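Local coordinates for photosystem II assembly protein Ycf48 (Thermosynechococcus elongatus, PDB 5OJ5) that is a seven-bladed beta-propeller that assists early photosystem II assembly and replacement of photodamaged D1 and binds the C-terminal extension of the D1 precursor, at residues L273-G287 / S313-Q325. Numbering follows the deposited sequence. Where two conformers were deposited one is given.
Sequences LDLAYRTPNEVWLAG and SNFYKILFFSPDQ
Ile318 meets Ala276 at the centre of the apolar part of this contact, pointing with Phe320 from strand 317-320 into the neighbouring blade. The branched Ile318 fills two places at once: its CG2 rests on CB of Ala276 at 3.7 Å, while CD1 lies against CB of Ala286 and the backbone O and CB of Trp284; the small alanine methyls let strand 317-320 come close. Farther along, the flat Phe320 ring receives CB of Arg278 over one face, a CH-pi contact of 3.8 Å to the ring centroid, and its CZ meets CD1 of Trp284 with the two ring planes 50° apart.

Three hydrogen bonds cross between the segments. With CG anti to the backbone N (chi1 -159°), the Asp274 carboxylate is carried across to strand 317-320, where the anti lone pair of OD2 takes Ile318 N at 2.8 Å, nearly straight at 172°; a water joins the same oxygen to Lys317 NZ. Phe315 N reaches Gly287 O at 2.9 Å. At the other end the long Arg278 bends at chi3, bringing NH1 to Pro323 O (2.8 Å). Its NE and NH2 grip Glu282 side-on in a salt bridge, from above the carboxylate plane, fixing the guanidinium between Glu282 and Pro323 O; Trp284 NE1 also binds OE2.

Strands 273-277 and 317-320 are edge strands of adjacent four-stranded blades, the second completed by N-terminal strand 47-51; their axes approach to 6.1 Å, 18° from parallel. Strand 334-338 flanks Arg278, Phe315 and Phe320, and strand 292-295 lies against Trp284 and Ala286.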
# COMPACT_ATOMS: atom_id res chain seq x y z
N LEU A 273 -0.38 -9.81 5.62
CA LEU A 273 -0.33 -8.36 5.72
C LEU A 273 -0.83 -7.68 4.46
O LEU A 273 -1.42 -6.62 4.56
CB LEU A 273 1.08 -7.92 6.06
CG LEU A 273 1.57 -8.44 7.42
CD1 LEU A 273 3.06 -8.32 7.58
CD2 LEU A 273 0.83 -7.72 8.53
N ASP A 274 -0.56 -8.23 3.27
CA ASP A 274 -0.99 -7.59 2.03
C ASP A 274 -1.17 -8.64 0.95
O ASP A 274 -0.60 -9.74 1.02
CB ASP A 274 0.02 -6.53 1.56
CG ASP A 274 -0.57 -5.53 0.61
OD1 ASP A 274 -1.82 -5.39 0.59
OD2 ASP A 274 0.20 -4.79 -0.02
N LEU A 275 -1.99 -8.27 -0.04
CA LEU A 275 -2.33 -9.14 -1.16
C LEU A 275 -2.32 -8.25 -2.39
O LEU A 275 -2.90 -7.15 -2.36
CB LEU A 275 -3.74 -9.73 -0.92
CG LEU A 275 -4.26 -10.73 -1.95
CD1 LEU A 275 -5.31 -11.60 -1.30
CD2 LEU A 275 -4.87 -10.05 -3.14
N ALA A 276 -1.66 -8.67 -3.46
CA ALA A 276 -1.67 -7.88 -4.68
C ALA A 276 -1.55 -8.76 -5.90
O ALA A 276 -0.90 -9.80 -5.87
CB ALA A 276 -0.53 -6.85 -4.70
N TYR A 277 -2.16 -8.32 -6.98
CA TYR A 277 -2.17 -9.03 -8.25
C TYR A 277 -1.06 -8.52 -9.16
O TYR A 277 -0.95 -7.31 -9.41
CB TYR A 277 -3.50 -8.86 -8.97
CG TYR A 277 -4.67 -9.56 -8.32
CD1 TYR A 277 -5.23 -10.67 -8.94
CD2 TYR A 277 -5.21 -9.13 -7.10
CE1 TYR A 277 -6.31 -11.32 -8.36
CE2 TYR A 277 -6.29 -9.80 -6.52
CZ TYR A 277 -6.83 -10.89 -7.15
OH TYR A 277 -7.90 -11.51 -6.55
N ARG A 278 -0.26 -9.42 -9.69
CA ARG A 278 0.66 -9.05 -10.77
C ARG A 278 -0.05 -9.04 -12.11
O ARG A 278 0.27 -8.22 -12.99
CB ARG A 278 1.86 -10.02 -10.80
CG ARG A 278 2.92 -9.56 -11.78
CD ARG A 278 4.13 -10.48 -11.80
NE ARG A 278 3.85 -11.80 -12.36
CZ ARG A 278 3.83 -12.08 -13.66
NH1 ARG A 278 4.13 -11.12 -14.53
NH2 ARG A 278 3.57 -13.31 -14.05
N THR A 279 -0.98 -9.99 -12.30
CA THR A 279 -1.77 -10.14 -13.50
C THR A 279 -3.16 -10.53 -13.02
O THR A 279 -3.35 -10.79 -11.83
CB THR A 279 -1.23 -11.28 -14.39
OG1 THR A 279 -1.44 -12.51 -13.72
CG2 THR A 279 0.24 -11.05 -14.74
N PRO A 280 -4.15 -10.66 -13.90
CA PRO A 280 -5.47 -11.05 -13.41
C PRO A 280 -5.49 -12.40 -12.70
O PRO A 280 -6.33 -12.59 -11.82
CB PRO A 280 -6.34 -11.05 -14.68
CG PRO A 280 -5.71 -10.03 -15.55
CD PRO A 280 -4.22 -10.12 -15.27
N ASN A 281 -4.61 -13.35 -13.06
CA ASN A 281 -4.64 -14.67 -12.42
C ASN A 281 -3.52 -14.91 -11.40
O ASN A 281 -3.61 -15.86 -10.62
CB ASN A 281 -4.53 -15.74 -13.51
CG ASN A 281 -5.71 -15.76 -14.42
OD1 ASN A 281 -6.84 -15.48 -14.01
ND2 ASN A 281 -5.47 -16.08 -15.68
N GLU A 282 -2.47 -14.09 -11.40
CA GLU A 282 -1.33 -14.33 -10.52
C GLU A 282 -1.38 -13.36 -9.35
O GLU A 282 -1.26 -12.13 -9.53
CB GLU A 282 -0.00 -14.25 -11.27
CG GLU A 282 1.12 -14.64 -10.37
CD GLU A 282 2.46 -14.54 -11.05
OE1 GLU A 282 2.64 -15.15 -12.13
OE2 GLU A 282 3.36 -13.84 -10.53
N VAL A 283 -1.53 -13.92 -8.17
CA VAL A 283 -1.74 -13.16 -6.94
C VAL A 283 -0.62 -13.48 -5.98
O VAL A 283 -0.20 -14.64 -5.87
CB VAL A 283 -3.07 -13.56 -6.26
CG1 VAL A 283 -3.47 -12.45 -5.28
CG2 VAL A 283 -4.18 -13.84 -7.29
N TRP A 284 -0.12 -12.46 -5.28
CA TRP A 284 0.90 -12.61 -4.26
C TRP A 284 0.31 -12.21 -2.91
O TRP A 284 -0.49 -11.28 -2.80
CB TRP A 284 2.13 -11.78 -4.61
CG TRP A 284 2.89 -12.37 -5.76
CD1 TRP A 284 2.63 -12.18 -7.09
CD2 TRP A 284 3.96 -13.32 -5.67
NE1 TRP A 284 3.52 -12.95 -7.83
CE2 TRP A 284 4.33 -13.65 -6.98
CE3 TRP A 284 4.64 -13.90 -4.58
CZ2 TRP A 284 5.38 -14.54 -7.26
CZ3 TRP A 284 5.65 -14.82 -4.86
CH2 TRP A 284 6.03 -15.10 -6.19
N LEU A 285 0.75 -12.91 -1.87
CA LEU A 285 0.25 -12.75 -0.52
C LEU A 285 1.45 -12.72 0.40
O LEU A 285 2.22 -13.68 0.46
CB LEU A 285 -0.71 -13.92 -0.21
CG LEU A 285 -1.35 -13.94 1.15
CD1 LEU A 285 -2.29 -12.76 1.37
CD2 LEU A 285 -2.14 -15.23 1.29
N ALA A 286 1.63 -11.59 1.08
CA ALA A 286 2.79 -11.32 1.90
C ALA A 286 2.39 -11.29 3.36
O ALA A 286 1.35 -10.74 3.71
CB ALA A 286 3.39 -9.96 1.52
N GLY A 287 3.24 -11.83 4.22
CA GLY A 287 2.94 -11.83 5.63
C GLY A 287 4.16 -11.79 6.51
O GLY A 287 5.26 -11.41 6.13
N SER A 313 12.39 -10.65 7.99
CA SER A 313 11.51 -9.50 7.87
C SER A 313 10.06 -9.97 7.72
O SER A 313 9.79 -11.00 7.06
CB SER A 313 11.91 -8.68 6.65
OG SER A 313 11.18 -7.47 6.56
N ASN A 314 9.15 -9.18 8.28
CA ASN A 314 7.77 -9.20 7.83
C ASN A 314 7.70 -8.52 6.47
O ASN A 314 8.47 -7.60 6.16
CB ASN A 314 6.88 -8.43 8.81
CG ASN A 314 6.93 -8.98 10.21
OD1 ASN A 314 7.09 -10.18 10.42
ND2 ASN A 314 6.74 -8.10 11.19
N PHE A 315 6.76 -8.94 5.65
CA PHE A 315 6.57 -8.37 4.33
C PHE A 315 5.21 -7.66 4.34
O PHE A 315 4.15 -8.31 4.35
CB PHE A 315 6.66 -9.43 3.26
CG PHE A 315 7.99 -10.04 3.15
CD1 PHE A 315 9.14 -9.26 3.09
CD2 PHE A 315 8.08 -11.43 3.05
CE1 PHE A 315 10.40 -9.88 2.97
CE2 PHE A 315 9.28 -12.04 2.92
CZ PHE A 315 10.45 -11.27 2.88
N TYR A 316 5.23 -6.34 4.43
CA TYR A 316 4.09 -5.47 4.79
C TYR A 316 3.25 -5.04 3.62
O TYR A 316 2.06 -4.76 3.81
CB TYR A 316 4.53 -4.13 5.43
CG TYR A 316 5.13 -4.35 6.78
CD1 TYR A 316 4.33 -4.59 7.90
CD2 TYR A 316 6.50 -4.41 6.92
CE1 TYR A 316 4.90 -4.82 9.16
CE2 TYR A 316 7.07 -4.66 8.13
CZ TYR A 316 6.28 -4.87 9.25
OH TYR A 316 6.88 -5.11 10.46
N LYS A 317 3.87 -4.85 2.46
CA LYS A 317 3.22 -4.15 1.35
C LYS A 317 3.77 -4.71 0.06
O LYS A 317 4.98 -4.83 -0.05
CB LYS A 317 3.52 -2.63 1.43
CG LYS A 317 2.57 -1.74 0.62
CD LYS A 317 2.53 -0.31 1.22
CE LYS A 317 1.80 0.67 0.33
NZ LYS A 317 0.41 0.26 -0.00
N ILE A 318 2.90 -5.01 -0.88
CA ILE A 318 3.29 -5.44 -2.22
C ILE A 318 2.83 -4.36 -3.20
O ILE A 318 1.65 -4.03 -3.23
CB ILE A 318 2.61 -6.77 -2.61
CG1 ILE A 318 2.84 -7.89 -1.57
CG2 ILE A 318 3.06 -7.18 -4.04
CD1 ILE A 318 1.80 -9.00 -1.74
N LEU A 319 3.74 -3.87 -4.03
CA LEU A 319 3.43 -2.82 -5.00
C LEU A 319 3.86 -3.31 -6.38
O LEU A 319 5.05 -3.42 -6.64
CB LEU A 319 4.17 -1.53 -4.65
CG LEU A 319 3.72 -0.87 -3.35
CD1 LEU A 319 4.56 0.34 -3.04
CD2 LEU A 319 2.24 -0.39 -3.42
N PHE A 320 2.91 -3.56 -7.26
CA PHE A 320 3.21 -3.86 -8.66
C PHE A 320 2.96 -2.61 -9.47
O PHE A 320 1.88 -2.01 -9.38
CB PHE A 320 2.37 -5.01 -9.20
CG PHE A 320 2.87 -6.36 -8.74
CD1 PHE A 320 4.05 -6.85 -9.23
CD2 PHE A 320 2.13 -7.12 -7.82
CE1 PHE A 320 4.51 -8.10 -8.80
CE2 PHE A 320 2.59 -8.34 -7.40
CZ PHE A 320 3.78 -8.82 -7.89
N PHE A 321 3.93 -2.21 -10.24
CA PHE A 321 3.80 -1.10 -11.17
C PHE A 321 3.46 -1.54 -12.59
O PHE A 321 2.83 -0.77 -13.33
CB PHE A 321 5.08 -0.25 -11.13
CG PHE A 321 5.28 0.37 -9.80
CD1 PHE A 321 4.57 1.53 -9.47
CD2 PHE A 321 6.06 -0.22 -8.83
CE1 PHE A 321 4.65 2.08 -8.22
CE2 PHE A 321 6.14 0.34 -7.53
CZ PHE A 321 5.43 1.50 -7.25
N SER A 322 3.78 -2.75 -12.91
CA SER A 322 3.39 -3.39 -14.16
C SER A 322 3.64 -4.87 -13.97
O SER A 322 4.20 -5.27 -12.94
CB SER A 322 4.28 -2.87 -15.28
OG SER A 322 5.57 -3.45 -15.22
N PRO A 323 3.31 -5.73 -14.94
CA PRO A 323 3.60 -7.15 -14.76
C PRO A 323 5.07 -7.50 -14.66
O PRO A 323 5.37 -8.62 -14.26
CB PRO A 323 2.93 -7.81 -15.97
CG PRO A 323 1.76 -6.92 -16.23
CD PRO A 323 2.33 -5.52 -16.02
N ASP A 324 6.01 -6.63 -15.00
CA ASP A 324 7.40 -7.01 -14.75
C ASP A 324 8.13 -6.01 -13.86
O ASP A 324 9.36 -5.94 -13.89
CB ASP A 324 8.18 -7.30 -16.03
CG ASP A 324 8.54 -6.04 -16.75
OD1 ASP A 324 7.87 -5.03 -16.52
OD2 ASP A 324 9.46 -6.08 -17.58
N GLN A 325 7.41 -5.24 -13.05
CA GLN A 325 8.08 -4.34 -12.12
C GLN A 325 7.27 -4.30 -10.84
O GLN A 325 6.08 -3.94 -10.86
CB GLN A 325 8.21 -2.94 -12.69
CG GLN A 325 9.01 -2.02 -11.80
CD GLN A 325 9.17 -0.64 -12.40
OE1 GLN A 325 8.28 -0.15 -13.06
NE2 GLN A 325 10.31 -0.02 -12.16
O HOH W 1 -0.34 -2.41 -1.22